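Local coordinates for protein computational Design of Enzyme (Synthetic construct, PDB 3TP4) that is a computationally designed protein on a glycoside hydrolase family 26 scaffold, probably built to carry a designed catalytic triad with an activated nucleophile, at residues T39-G47 / E323-V334. Sequence-based numbering, arbitrary orientation.
Sequences TTSSGLTTG and ENADAGQHFVPV
Leu44 lays its CD1 methyl squarely over one face of the His330 imidazole, a CH-pi contact 3.5 Å from the ring centroid and 14° off its normal, and a worked example of side chains joining irregular loops. ND1 donates to Asp326 O at 3.0 Å in a bent bond, and NE2 bonds to Asp337 OD2, together limiting the ring's rotation. The other methyl of the fork, CD2, reaches the backbone at Asn324 O and Asp326 CA. Apolar packing continues where Thr45 CG2 lies 3.8 Å from Val334 CB, side chains running past each other in opposite directions; the Thr45 hydroxyl turns instead to Asp55 and Asn58.

One direct hydrogen bond joins the loops. Ser42 OG donates to Glu323 OE2 at 2.6 Å, approaching from above the carboxylate plane, 42° out of it. With CG anti to the backbone N (chi1 -168°), the extended Glu323 chain delivers that oxygen to the serine. A water relays the same OE2 to Ser41 OG, and another accepts from Asn324 N within hydrogen-bonding distance of Ser42 O.

Asn324, itself in the interface, also staples its own loop: OD1 accepts from Phe331 N and Val332 N, while ND2 donates to Val332 O and reaches Asp55. The loops follow parallel neighbouring strands 32-37 and 318-321, at the C-terminal, active-site end of a TIM barrel; the Glu323 side chain touches a possible designed triad, Ser70, His37 and Glu320.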
# COMPACT_ATOMS: atom_id res chain seq x y z
N THR A 39 -15.89 6.94 -0.55
CA THR A 39 -16.50 8.20 -0.96
C THR A 39 -17.95 8.04 -1.37
O THR A 39 -18.74 8.97 -1.22
CB THR A 39 -15.68 8.91 -2.05
OG1 THR A 39 -16.12 10.28 -2.14
CG2 THR A 39 -15.85 8.23 -3.40
N THR A 40 -18.31 6.86 -1.89
CA THR A 40 -19.68 6.57 -2.27
C THR A 40 -20.37 5.62 -1.28
O THR A 40 -21.47 5.15 -1.54
CB THR A 40 -19.80 5.97 -3.69
OG1 THR A 40 -19.01 4.78 -3.79
CG2 THR A 40 -19.36 6.97 -4.76
N SER A 41 -19.72 5.35 -0.15
CA SER A 41 -20.24 4.39 0.82
C SER A 41 -20.55 5.03 2.17
O SER A 41 -21.38 4.52 2.92
CB SER A 41 -19.26 3.21 0.99
OG SER A 41 -17.96 3.67 1.34
N SER A 42 -19.89 6.15 2.47
CA SER A 42 -20.17 6.92 3.69
C SER A 42 -20.32 8.39 3.31
O SER A 42 -19.42 8.95 2.70
CB SER A 42 -19.04 6.77 4.69
OG SER A 42 -18.74 5.41 4.93
N GLY A 43 -21.45 9.00 3.66
CA GLY A 43 -21.67 10.41 3.36
C GLY A 43 -22.58 11.10 4.37
O GLY A 43 -23.45 10.46 4.97
N LEU A 44 -22.38 12.40 4.56
CA LEU A 44 -23.25 13.19 5.43
C LEU A 44 -24.33 13.90 4.64
O LEU A 44 -25.30 14.38 5.21
CB LEU A 44 -22.47 14.23 6.23
CG LEU A 44 -21.11 13.83 6.81
CD1 LEU A 44 -20.76 14.78 7.93
CD2 LEU A 44 -21.15 12.41 7.31
N THR A 45 -24.17 13.98 3.32
CA THR A 45 -25.14 14.71 2.51
C THR A 45 -25.86 13.79 1.54
O THR A 45 -26.72 14.24 0.77
CB THR A 45 -24.47 15.83 1.67
OG1 THR A 45 -23.72 15.24 0.60
CG2 THR A 45 -23.56 16.67 2.52
N THR A 46 -25.52 12.51 1.56
CA THR A 46 -26.01 11.57 0.56
C THR A 46 -27.27 10.83 1.00
O THR A 46 -27.98 10.27 0.17
CB THR A 46 -24.96 10.49 0.28
OG1 THR A 46 -24.55 9.92 1.53
CG2 THR A 46 -23.74 11.10 -0.43
N GLY A 47 -27.53 10.81 2.30
CA GLY A 47 -28.49 9.87 2.84
C GLY A 47 -27.95 8.47 2.62
O GLY A 47 -26.74 8.31 2.44
N GLU A 323 -12.41 9.12 5.50
CA GLU A 323 -13.82 8.79 5.32
C GLU A 323 -14.77 9.79 6.01
O GLU A 323 -14.50 10.28 7.10
CB GLU A 323 -14.08 7.37 5.85
CG GLU A 323 -15.45 6.79 5.47
CD GLU A 323 -15.52 5.28 5.72
OE1 GLU A 323 -14.76 4.79 6.57
OE2 GLU A 323 -16.32 4.60 5.04
N ASN A 324 -15.89 10.08 5.36
CA ASN A 324 -16.91 10.93 5.97
C ASN A 324 -17.94 10.10 6.76
O ASN A 324 -19.03 9.83 6.27
CB ASN A 324 -17.61 11.77 4.89
CG ASN A 324 -16.87 13.06 4.59
OD1 ASN A 324 -15.66 13.17 4.81
ND2 ASN A 324 -17.59 14.06 4.10
N ALA A 325 -17.58 9.71 7.98
CA ALA A 325 -18.42 8.78 8.75
C ALA A 325 -19.66 9.47 9.31
O ALA A 325 -20.78 9.03 9.07
CB ALA A 325 -17.62 8.14 9.86
N ASP A 326 -19.45 10.55 10.06
CA ASP A 326 -20.57 11.27 10.67
C ASP A 326 -20.19 12.70 11.01
O ASP A 326 -19.04 13.11 10.81
CB ASP A 326 -21.05 10.52 11.92
CG ASP A 326 -19.92 10.18 12.86
OD1 ASP A 326 -19.09 11.07 13.14
OD2 ASP A 326 -19.84 9.02 13.30
N ALA A 327 -21.14 13.46 11.55
CA ALA A 327 -20.93 14.87 11.85
C ALA A 327 -19.69 15.09 12.71
O ALA A 327 -18.96 16.06 12.53
CB ALA A 327 -22.16 15.47 12.54
N GLY A 328 -19.48 14.20 13.67
CA GLY A 328 -18.34 14.31 14.56
C GLY A 328 -17.03 14.02 13.86
O GLY A 328 -16.03 14.70 14.09
N GLN A 329 -17.03 13.01 13.00
CA GLN A 329 -15.80 12.60 12.32
C GLN A 329 -15.97 12.51 10.81
O GLN A 329 -16.54 11.55 10.28
CB GLN A 329 -15.30 11.26 12.86
CG GLN A 329 -13.91 10.90 12.37
CD GLN A 329 -13.43 9.58 12.93
OE1 GLN A 329 -14.23 8.75 13.35
NE2 GLN A 329 -12.12 9.40 12.94
N HIS A 330 -15.47 13.52 10.11
CA HIS A 330 -15.47 13.49 8.66
C HIS A 330 -14.36 14.39 8.14
O HIS A 330 -13.91 15.30 8.84
CB HIS A 330 -16.85 13.86 8.09
CG HIS A 330 -17.29 15.26 8.40
ND1 HIS A 330 -17.86 15.62 9.61
CD2 HIS A 330 -17.30 16.38 7.64
CE1 HIS A 330 -18.17 16.90 9.58
NE2 HIS A 330 -17.85 17.39 8.40
N PHE A 331 -13.89 14.12 6.93
CA PHE A 331 -12.67 14.77 6.47
C PHE A 331 -12.86 15.68 5.26
O PHE A 331 -12.06 16.58 5.03
CB PHE A 331 -11.57 13.73 6.23
CG PHE A 331 -11.11 13.07 7.49
CD1 PHE A 331 -11.83 12.02 8.04
CD2 PHE A 331 -10.00 13.55 8.17
CE1 PHE A 331 -11.41 11.42 9.22
CE2 PHE A 331 -9.58 12.95 9.36
CZ PHE A 331 -10.28 11.89 9.88
N VAL A 332 -13.93 15.44 4.51
CA VAL A 332 -14.36 16.38 3.47
C VAL A 332 -15.48 17.27 4.04
O VAL A 332 -16.51 16.76 4.45
CB VAL A 332 -14.87 15.65 2.21
CG1 VAL A 332 -15.59 16.62 1.26
CG2 VAL A 332 -13.70 14.92 1.49
N PRO A 333 -15.26 18.59 4.06
CA PRO A 333 -16.28 19.51 4.60
C PRO A 333 -17.61 19.38 3.87
O PRO A 333 -17.65 19.09 2.68
CB PRO A 333 -15.68 20.90 4.33
CG PRO A 333 -14.23 20.68 4.17
CD PRO A 333 -14.06 19.30 3.59
N VAL A 334 -18.70 19.61 4.60
CA VAL A 334 -20.04 19.57 4.04
C VAL A 334 -20.74 20.86 4.48
O VAL A 334 -20.18 21.62 5.27
CB VAL A 334 -20.82 18.31 4.49
CG1 VAL A 334 -20.09 17.06 4.02
CG2 VAL A 334 -20.99 18.28 6.00
O HOH W 1 -16.12 2.44 2.99
O HOH W 2 -16.53 9.06 2.87
O HOH W 3 -21.85 8.33 6.81